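Local coordinates for protein neutral ceramidase (Pseudomonas aeruginosa, PDB 2ZWS) that hydrolyses the N-acyl linkage of ceramides to release sphingosine and a free fatty acid, and also catalyses the reverse synthesis, using zinc, at residues 10-18 and 121-132; 544-554 and 629-637. All blocks are in the same frame, centred on the assembly; numbering follows the deposited sequence. Where two conformers were deposited one is given.

Contact 1. Residues 10-18 and 121-132; sequences GKADITGEA and KTFNAIVDGIVR
Here a helix packs against the end of an inner strand of a mixed beta-sheet in the N-terminal region: Ala12 and Asp13, at the end of strand 5-13, and Ile14 to Glu17 in the loop that follows lie along helix 120-138. The local axes run nearly antiparallel, at 160°, and approach to 6.8 Å. So close an approach is possible because Gly129 faces the strand end without a side chain, and Ile14 CG2 settles 3.6 Å from Gly129 CA. The Ile14 torsion explains this fit: CG1 lies between the backbone N and the carbonyl carbon (chi1 51°), which turns the CG2 methyl onto the helix, where it also meets the flank of Ile130 with CG2 4.3 Å from Ile130 CG1. Ala12 CB sits over Gly129 O and against the CB, CG and CD of Arg132.

The polar part centres on Asp13 O. Arg132 NH1 bonds to it at 3.0 Å, in the carbonyl plane and near the guanidinium plane, while NH1 also makes a salt bridge to Glu556, whose OE2 accepts from Asp13 N as well. A water donates to Asp13 O and to Ala125 O, the latter at 2.6 Å, and accepts from Arg132 NH2; the guanidinium edge is thereby fixed at two nitrogens. Thr15 N donates to Asp13 OD1, closing an Asx turn at the strand exit, and Thr15 OG1 adds a second bond to the same oxygen.

Farther along, Gly16 passes close over Thr122, and Glu17 holds that residue's hydroxyl with both its backbone N and its carboxylate. Glu17 N donates to Thr122 OG1 at 3.1 Å with an N-H...O angle of 166°, and Thr122 OG1 in turn donates to the anti lone pair of Glu17 OE1, 2.7 Å away.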
loop_
_atom_site.group_PDB
_atom_site.type_symbol
_atom_site.label_atom_id
_atom_site.label_comp_id
_atom_site.label_asym_id
_atom_site.label_seq_id
_atom_site.Cartn_x
_atom_site.Cartn_y
_atom_site.Cartn_z
ATOM N N GLY A 10 10.233 -11.853 -4.533
ATOM C CA GLY A 10 8.965 -12.548 -4.784
ATOM C C GLY A 10 7.809 -11.564 -4.891
ATOM O O GLY A 10 7.863 -10.461 -4.334
ATOM N N LYS A 11 6.771 -11.921 -5.638
ATOM C CA LYS A 11 5.621 -11.040 -5.771
ATOM C C LYS A 11 4.372 -11.910 -5.777
ATOM O O LYS A 11 4.354 -12.994 -6.383
ATOM C CB LYS A 11 5.741 -10.212 -7.062
ATOM C CG LYS A 11 4.639 -9.264 -7.362
ATOM C CD LYS A 11 4.997 -8.469 -8.605
ATOM C CE LYS A 11 3.790 -8.250 -9.445
ATOM N NZ LYS A 11 4.095 -7.624 -10.735
ATOM N N ALA A 12 3.329 -11.464 -5.081
ATOM C CA ALA A 12 2.070 -12.226 -5.062
ATOM C C ALA A 12 0.861 -11.322 -4.949
ATOM O O ALA A 12 0.932 -10.237 -4.423
ATOM C CB ALA A 12 2.053 -13.237 -3.937
ATOM N N ASP A 13 -0.235 -11.807 -5.497
ATOM C CA ASP A 13 -1.480 -11.064 -5.669
ATOM C C ASP A 13 -2.210 -10.929 -4.320
ATOM O O ASP A 13 -2.428 -11.950 -3.631
ATOM C CB ASP A 13 -2.301 -11.894 -6.653
ATOM C CG ASP A 13 -3.611 -11.233 -7.088
ATOM O OD1 ASP A 13 -4.005 -10.163 -6.568
ATOM O OD2 ASP A 13 -4.264 -11.815 -7.999
ATOM N N ILE A 14 -2.534 -9.687 -3.915
ATOM C CA ILE A 14 -3.274 -9.430 -2.684
ATOM C C ILE A 14 -4.572 -8.661 -3.005
ATOM O O ILE A 14 -5.157 -7.995 -2.124
ATOM C CB ILE A 14 -2.450 -8.630 -1.655
ATOM C CG1 ILE A 14 -1.838 -7.359 -2.289
ATOM C CG2 ILE A 14 -1.361 -9.467 -1.046
ATOM C CD1 ILE A 14 -1.144 -6.402 -1.248
ATOM N N THR A 15 -5.035 -8.757 -4.257
ATOM C CA THR A 15 -6.238 -8.006 -4.679
ATOM C C THR A 15 -7.472 -8.564 -3.966
ATOM O O THR A 15 -7.703 -9.778 -3.958
ATOM C CB THR A 15 -6.463 -8.133 -6.193
ATOM O OG1 THR A 15 -5.251 -7.800 -6.896
ATOM C CG2 THR A 15 -7.582 -7.180 -6.655
ATOM N N GLY A 16 -8.277 -7.682 -3.411
ATOM C CA GLY A 16 -9.461 -8.085 -2.690
ATOM C C GLY A 16 -10.717 -7.974 -3.540
ATOM O O GLY A 16 -10.668 -8.054 -4.755
ATOM N N GLU A 17 -11.850 -7.755 -2.880
ATOM C CA GLU A 17 -13.163 -7.871 -3.543
ATOM C C GLU A 17 -13.371 -6.749 -4.553
ATOM O O GLU A 17 -13.303 -5.563 -4.193
ATOM C CB GLU A 17 -14.250 -7.859 -2.457
ATOM C CG GLU A 17 -14.214 -9.139 -1.587
ATOM C CD GLU A 17 -14.894 -8.984 -0.241
ATOM O OE1 GLU A 17 -14.346 -8.321 0.679
ATOM O OE2 GLU A 17 -16.002 -9.529 -0.115
ATOM N N ALA A 18 -13.600 -7.104 -5.818
ATOM C CA ALA A 18 -13.609 -6.132 -6.934
ATOM C C ALA A 18 -14.943 -5.458 -7.232
ATOM O O ALA A 18 -15.023 -4.562 -8.076
ATOM C CB ALA A 18 -13.069 -6.781 -8.200
ATOM N N LYS A 121 -13.174 -11.542 3.390
ATOM C CA LYS A 121 -12.584 -12.091 2.169
ATOM C C LYS A 121 -11.389 -11.245 1.691
ATOM O O LYS A 121 -10.382 -11.771 1.193
ATOM C CB LYS A 121 -13.639 -12.161 1.056
ATOM C CG LYS A 121 -13.264 -13.100 -0.076
ATOM C CD LYS A 121 -14.491 -13.463 -0.941
ATOM C CE LYS A 121 -14.146 -14.564 -1.942
ATOM N NZ LYS A 121 -14.116 -15.915 -1.293
ATOM N N THR A 122 -11.512 -9.924 1.808
ATOM C CA THR A 122 -10.421 -9.032 1.422
ATOM C C THR A 122 -9.259 -9.154 2.415
ATOM O O THR A 122 -8.067 -9.304 1.997
ATOM C CB THR A 122 -10.957 -7.600 1.336
ATOM O OG1 THR A 122 -11.828 -7.496 0.198
ATOM C CG2 THR A 122 -9.840 -6.544 1.235
ATOM N N PHE A 123 -9.592 -9.170 3.706
ATOM C CA PHE A 123 -8.561 -9.393 4.737
ATOM C C PHE A 123 -7.774 -10.690 4.476
ATOM O O PHE A 123 -6.533 -10.702 4.441
ATOM C CB PHE A 123 -9.202 -9.399 6.142
ATOM C CG PHE A 123 -8.249 -9.782 7.238
ATOM C CD1 PHE A 123 -8.157 -11.125 7.663
ATOM C CD2 PHE A 123 -7.445 -8.817 7.868
ATOM C CE1 PHE A 123 -7.257 -11.494 8.679
ATOM C CE2 PHE A 123 -6.531 -9.193 8.878
ATOM C CZ PHE A 123 -6.447 -10.521 9.284
ATOM N N ASN A 124 -8.504 -11.769 4.278
ATOM C CA ASN A 124 -7.851 -13.052 4.093
ATOM C C ASN A 124 -6.970 -13.072 2.842
ATOM O O ASN A 124 -5.895 -13.695 2.858
ATOM C CB ASN A 124 -8.877 -14.188 3.999
ATOM C CG ASN A 124 -9.599 -14.501 5.317
ATOM O OD1 ASN A 124 -10.673 -15.156 5.304
ATOM N ND2 ASN A 124 -9.013 -14.145 6.425
ATOM N N ALA A 125 -7.408 -12.426 1.751
ATOM C CA ALA A 125 -6.596 -12.385 0.509
ATOM C C ALA A 125 -5.285 -11.645 0.737
ATOM O O ALA A 125 -4.247 -11.997 0.137
ATOM C CB ALA A 125 -7.364 -11.734 -0.614
ATOM N N ILE A 126 -5.360 -10.585 1.553
ATOM C CA ILE A 126 -4.180 -9.768 1.850
ATOM C C ILE A 126 -3.161 -10.579 2.661
ATOM O O ILE A 126 -1.976 -10.687 2.287
ATOM C CB ILE A 126 -4.571 -8.450 2.529
ATOM C CG1 ILE A 126 -5.332 -7.570 1.527
ATOM C CG2 ILE A 126 -3.364 -7.741 3.128
ATOM C CD1 ILE A 126 -6.041 -6.374 2.167
ATOM N N VAL A 127 -3.643 -11.221 3.721
ATOM C CA VAL A 127 -2.773 -12.050 4.554
ATOM C C VAL A 127 -2.146 -13.152 3.715
ATOM O O VAL A 127 -0.928 -13.377 3.721
ATOM C CB VAL A 127 -3.540 -12.673 5.731
ATOM C CG1 VAL A 127 -2.691 -13.755 6.461
ATOM C CG2 VAL A 127 -3.986 -11.545 6.692
ATOM N N ASP A 128 -2.999 -13.835 2.971
ATOM C CA ASP A 128 -2.526 -14.998 2.198
ATOM C C ASP A 128 -1.517 -14.586 1.145
ATOM O O ASP A 128 -0.546 -15.293 0.915
ATOM C CB ASP A 128 -3.682 -15.720 1.516
ATOM C CG ASP A 128 -4.570 -16.468 2.483
ATOM O OD1 ASP A 128 -4.211 -16.618 3.673
ATOM O OD2 ASP A 128 -5.657 -16.904 2.042
ATOM N N GLY A 129 -1.761 -13.475 0.467
ATOM C CA GLY A 129 -0.835 -13.022 -0.580
ATOM C C GLY A 129 0.487 -12.495 -0.032
ATOM O O GLY A 129 1.544 -12.682 -0.657
ATOM N N ILE A 130 0.452 -11.847 1.131
ATOM C CA ILE A 130 1.711 -11.422 1.758
ATOM C C ILE A 130 2.550 -12.664 2.070
ATOM O O ILE A 130 3.766 -12.748 1.750
ATOM C CB ILE A 130 1.472 -10.590 3.033
ATOM C CG1 ILE A 130 0.910 -9.217 2.638
ATOM C CG2 ILE A 130 2.767 -10.446 3.863
ATOM C CD1 ILE A 130 0.370 -8.329 3.813
ATOM N N VAL A 131 1.916 -13.657 2.691
ATOM C CA VAL A 131 2.650 -14.893 2.986
ATOM C C VAL A 131 3.168 -15.547 1.681
ATOM O O VAL A 131 4.323 -15.947 1.603
ATOM C CB VAL A 131 1.774 -15.867 3.814
ATOM C CG1 VAL A 131 2.472 -17.254 3.964
ATOM C CG2 VAL A 131 1.449 -15.268 5.177
ATOM N N ARG A 132 2.350 -15.591 0.637
ATOM C CA ARG A 132 2.771 -16.211 -0.631
ATOM C C ARG A 132 3.954 -15.445 -1.228
ATOM O O ARG A 132 4.862 -16.022 -1.788
ATOM C CB ARG A 132 1.597 -16.202 -1.596
ATOM C CG ARG A 132 1.795 -17.052 -2.850
ATOM C CD ARG A 132 0.539 -16.989 -3.803
ATOM N NE ARG A 132 -0.716 -16.920 -3.046
ATOM C CZ ARG A 132 -1.559 -15.880 -3.013
ATOM N NH1 ARG A 132 -1.377 -14.775 -3.779
ATOM N NH2 ARG A 132 -2.621 -15.967 -2.213
HETATM O O HOH W 1 -4.361 -13.398 -2.006
HETATM O O HOH W 2 -15.872 -10.359 2.874
#

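Contact 2. Residues 544-554 and 629-637; sequences FVTGHPKNDLR and ISEIGGSTR
With chi1 of -63°, Phe544 carries its ring away from its own carbonyl and across to Gly634, while Arg554, folded at chi3 (68°), turns its guanidinium group back onto Glu631. The groups so placed bridge the two sheets of the C-terminal beta-sandwich; Phe544 lies on strand 539-545 of one and 629-635 on strand 629-642 of the other. The nearest CA pairs, such as Phe544 and Gly634 at 7.2 Å, are too far apart for direct strand pairing, so side chains make the junction.

Because Gly634 has no side chain, Phe544 CE1 comes to 3.5 Å from Gly634 O, approaching obliquely. The ring edge is directed at Ser635 N, and CZ touches the Thr636 CG2 methyl at 3.6 Å, the two side chains crossing at about a right angle. Next comes Ile632, whose CD1 lies 3.9 Å from Thr546 CG2; both residues were modelled in two conformers, so this detail is less certain. At the far end Ile629 CG2 packs on Asn551 CB at 3.8 Å. The amide of Asn551 is committed elsewhere, its ND2 donating to Asp515 and to Asn620 O.

The charged element is a salt bridge in which Arg554 NH2 donates to the syn lone pair of Glu631 OE1 at 2.7 Å. The acceptor is tilted from the guanidinium plane, and that plane and the carboxylate stand 65° apart, so the groups meet through one bond and not as a flat bidentate pair. Glu631 was modelled in two conformers, making this bond less certain. Arg554 NE and NH2 also bind Thr558 O and Asn620 OD1, which probably fix the guanidinium independently of Glu631. The interface is thus mostly van der Waals packing, joined by a single-bond salt bridge between buried Arg554 and solvent-exposed Glu631.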
loop_
_atom_site.group_PDB
_atom_site.type_symbol
_atom_site.label_atom_id
_atom_site.label_comp_id
_atom_site.label_asym_id
_atom_site.label_seq_id
_atom_site.Cartn_x
_atom_site.Cartn_y
_atom_site.Cartn_z
ATOM N N PHE A 544 -19.720 -8.924 -21.475
ATOM C CA PHE A 544 -20.211 -10.308 -21.281
ATOM C C PHE A 544 -21.231 -10.369 -20.149
ATOM O O PHE A 544 -21.146 -9.598 -19.195
ATOM C CB PHE A 544 -19.073 -11.209 -20.810
ATOM C CG PHE A 544 -17.936 -11.350 -21.780
ATOM C CD1 PHE A 544 -17.845 -12.456 -22.626
ATOM C CD2 PHE A 544 -16.943 -10.370 -21.836
ATOM C CE1 PHE A 544 -16.774 -12.585 -23.485
ATOM C CE2 PHE A 544 -15.883 -10.488 -22.719
ATOM C CZ PHE A 544 -15.790 -11.614 -23.539
ATOM N N VAL A 545 -22.185 -11.304 -20.244
ATOM C CA VAL A 545 -23.056 -11.670 -19.110
ATOM C C VAL A 545 -22.144 -12.310 -18.068
ATOM O O VAL A 545 -21.369 -13.204 -18.403
ATOM C CB VAL A 545 -24.126 -12.702 -19.568
ATOM C CG1 VAL A 545 -24.954 -13.176 -18.406
ATOM C CG2 VAL A 545 -25.013 -12.109 -20.657
ATOM N N THR A 546 -22.212 -11.865 -16.815
ATOM C CA THR A 546 -21.275 -12.363 -15.808
ATOM C C THR A 546 -21.944 -12.706 -14.483
ATOM O O THR A 546 -23.181 -12.683 -14.369
ATOM C CB THR A 546 -20.145 -11.344 -15.551
ATOM O OG1 THR A 546 -19.741 -10.761 -16.784
ATOM C CG2 THR A 546 -18.958 -12.042 -14.934
ATOM N N GLY A 547 -21.120 -13.049 -13.485
ATOM C CA GLY A 547 -21.554 -13.175 -12.094
ATOM C C GLY A 547 -20.676 -12.285 -11.210
ATOM O O GLY A 547 -19.640 -11.756 -11.637
ATOM N N HIS A 548 -21.099 -12.128 -9.967
ATOM C CA HIS A 548 -20.469 -11.205 -9.028
ATOM C C HIS A 548 -18.997 -11.547 -8.699
ATOM O O HIS A 548 -18.711 -12.659 -8.281
ATOM C CB HIS A 548 -21.266 -11.225 -7.736
ATOM C CG HIS A 548 -21.169 -9.956 -6.957
ATOM N ND1 HIS A 548 -19.968 -9.433 -6.516
ATOM C CD2 HIS A 548 -22.126 -9.083 -6.560
ATOM C CE1 HIS A 548 -20.199 -8.307 -5.865
ATOM N NE2 HIS A 548 -21.499 -8.069 -5.882
ATOM N N PRO A 549 -18.062 -10.584 -8.869
ATOM C CA PRO A 549 -16.652 -10.878 -8.541
ATOM C C PRO A 549 -16.406 -11.174 -7.051
ATOM O O PRO A 549 -15.344 -11.716 -6.726
ATOM C CB PRO A 549 -15.900 -9.601 -8.995
ATOM C CG PRO A 549 -16.889 -8.574 -9.077
ATOM C CD PRO A 549 -18.219 -9.214 -9.397
ATOM N N LYS A 550 -17.350 -10.829 -6.152
ATOM C CA LYS A 550 -17.199 -11.249 -4.729
ATOM C C LYS A 550 -17.185 -12.767 -4.592
ATOM O O LYS A 550 -16.692 -13.296 -3.587
ATOM C CB LYS A 550 -18.307 -10.711 -3.812
ATOM C CG LYS A 550 -18.088 -9.316 -3.294
ATOM C CD LYS A 550 -19.291 -8.839 -2.436
ATOM C CE LYS A 550 -18.951 -7.502 -1.834
ATOM N NZ LYS A 550 -20.052 -6.976 -0.995
ATOM N N ASN A 551 -17.717 -13.466 -5.588
ATOM C CA ASN A 551 -17.758 -14.939 -5.524
ATOM C C ASN A 551 -16.368 -15.588 -5.545
ATOM O O ASN A 551 -16.175 -16.634 -4.941
ATOM C CB ASN A 551 -18.565 -15.519 -6.682
ATOM C CG ASN A 551 -20.043 -15.236 -6.575
ATOM O OD1 ASN A 551 -20.642 -15.229 -5.475
ATOM N ND2 ASN A 551 -20.653 -14.977 -7.717
ATOM N N ASP A 552 -15.413 -14.964 -6.239
ATOM C CA ASP A 552 -14.049 -15.488 -6.348
ATOM C C ASP A 552 -13.141 -14.324 -6.762
ATOM O O ASP A 552 -13.381 -13.685 -7.779
ATOM C CB ASP A 552 -13.985 -16.638 -7.357
ATOM C CG ASP A 552 -12.697 -17.443 -7.265
ATOM O OD1 ASP A 552 -11.591 -16.854 -7.261
ATOM O OD2 ASP A 552 -12.791 -18.693 -7.175
ATOM N N LEU A 553 -12.092 -14.064 -5.988
ATOM C CA LEU A 553 -11.159 -12.947 -6.289
ATOM C C LEU A 553 -10.278 -13.206 -7.483
ATOM O O LEU A 553 -9.583 -12.303 -7.974
ATOM C CB LEU A 553 -10.249 -12.707 -5.096
ATOM C CG LEU A 553 -10.967 -12.536 -3.772
ATOM C CD1 LEU A 553 -9.975 -12.227 -2.662
ATOM C CD2 LEU A 553 -11.943 -11.447 -3.867
ATOM N N ARG A 554 -10.272 -14.464 -7.916
ATOM C CA ARG A 554 -9.431 -14.900 -9.024
ATOM C C ARG A 554 -7.943 -14.578 -8.771
ATOM O O ARG A 554 -7.222 -14.089 -9.634
ATOM C CB ARG A 554 -9.956 -14.359 -10.362
ATOM C CG ARG A 554 -11.398 -14.841 -10.613
ATOM C CD ARG A 554 -11.797 -14.849 -12.070
ATOM N NE ARG A 554 -11.076 -15.853 -12.855
ATOM C CZ ARG A 554 -11.377 -17.150 -12.892
ATOM N NH1 ARG A 554 -10.644 -17.958 -13.649
ATOM N NH2 ARG A 554 -12.386 -17.630 -12.165
ATOM N N ILE A 629 -20.870 -22.031 -5.931
ATOM C CA ILE A 629 -20.212 -21.043 -6.783
ATOM C C ILE A 629 -19.517 -21.826 -7.904
ATOM O O ILE A 629 -18.781 -22.773 -7.626
ATOM C CB ILE A 629 -19.228 -20.163 -5.972
ATOM C CG1 ILE A 629 -20.013 -19.278 -4.969
ATOM C CG2 ILE A 629 -18.342 -19.327 -6.949
ATOM C CD1 ILE A 629 -19.206 -18.845 -3.778
ATOM N N SER A 630 -19.811 -21.449 -9.154
ATOM C CA SER A 630 -19.284 -22.126 -10.345
ATOM C C SER A 630 -18.462 -21.190 -11.211
ATOM O O SER A 630 -18.650 -19.973 -11.172
ATOM C CB SER A 630 -20.425 -22.681 -11.220
ATOM O OG SER A 630 -21.306 -23.538 -10.508
ATOM N N GLU A 631 -17.587 -21.776 -12.019
ATOM C CA GLU A 631 -16.815 -21.051 -13.014
ATOM C C GLU A 631 -17.663 -20.746 -14.236
ATOM O O GLU A 631 -18.358 -21.632 -14.731
ATOM C CB GLU A 631 -15.617 -21.895 -13.455
ATOM C CG GLU A 631 -14.795 -21.297 -14.593
ATOM C CD GLU A 631 -14.116 -19.987 -14.211
ATOM O OE1 GLU A 631 -13.724 -19.852 -13.023
ATOM O OE2 GLU A 631 -13.967 -19.101 -15.096
ATOM N N ILE A 632 -17.577 -19.512 -14.732
ATOM C CA ILE A 632 -18.251 -19.129 -15.971
ATOM C C ILE A 632 -17.265 -18.399 -16.884
ATOM O O ILE A 632 -16.224 -17.902 -16.422
ATOM C CB ILE A 632 -19.538 -18.295 -15.709
ATOM C CG1 ILE A 632 -19.229 -16.956 -15.017
ATOM C CG2 ILE A 632 -20.539 -19.097 -14.872
ATOM C CD1 ILE A 632 -19.159 -15.761 -15.959
ATOM N N GLY A 633 -17.571 -18.331 -18.174
ATOM C CA GLY A 633 -16.656 -17.678 -19.093
ATOM C C GLY A 633 -17.167 -17.588 -20.499
ATOM O O GLY A 633 -18.157 -18.238 -20.839
ATOM N N GLY A 634 -16.475 -16.807 -21.315
ATOM C CA GLY A 634 -16.877 -16.583 -22.705
ATOM C C GLY A 634 -15.754 -15.936 -23.483
ATOM O O GLY A 634 -14.829 -15.376 -22.897
ATOM N N SER A 635 -15.848 -15.989 -24.807
ATOM C CA SER A 635 -14.851 -15.386 -25.691
ATOM C C SER A 635 -15.533 -14.610 -26.802
ATOM O O SER A 635 -16.560 -15.058 -27.312
ATOM C CB SER A 635 -13.943 -16.450 -26.295
ATOM O OG SER A 635 -13.046 -16.969 -25.322
ATOM N N THR A 636 -14.990 -13.439 -27.143
ATOM C CA THR A 636 -15.519 -12.649 -28.261
ATOM C C THR A 636 -15.099 -13.280 -29.581
ATOM O O THR A 636 -14.207 -14.141 -29.636
ATOM C CB THR A 636 -15.034 -11.163 -28.274
ATOM O OG1 THR A 636 -13.636 -11.110 -28.579
ATOM C CG2 THR A 636 -15.294 -10.479 -26.938
ATOM N N ARG A 637 -15.749 -12.846 -30.653
ATOM C CA ARG A 637 -15.244 -13.131 -31.985
ATOM C C ARG A 637 -13.896 -12.423 -32.154
ATOM O O ARG A 637 -13.569 -11.509 -31.387
ATOM C CB ARG A 637 -16.243 -12.654 -33.040
ATOM C CG ARG A 637 -16.383 -11.156 -33.108
ATOM C CD ARG A 637 -17.494 -10.783 -34.051
ATOM N NE ARG A 637 -17.610 -9.338 -34.160
ATOM C CZ ARG A 637 -18.717 -8.710 -34.534
ATOM N NH1 ARG A 637 -19.812 -9.403 -34.819
ATOM N NH2 ARG A 637 -18.732 -7.390 -34.611
#

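Overall arrangement
Contact 1 lies in the N-terminal part of the protein and contact 2 in the C-terminal beta-sandwich; their centres are 20 Å apart, yet they meet directly. Leu553 is the main point of contact: its CD1 lies 3.4 Å from Ala125 CB and 3.6 Å from Thr15 O, while Lys121 CE comes to 3.3 Å from Lys550 O. Arg39 adds a polar link, pairing with Asp13 OD2 and Leu553 O. Both lie near the magnesium site, with Thr15 about 10 Å and Arg554 about 13 Å from the ion, side chain to metal; the side chains of Asp13 and Arg554 are each about 6 Å from that of the ligand Asp579. Ile14 also lies about 9 Å, side chain to side chain, from Asn60, an inferred substrate-binding residue.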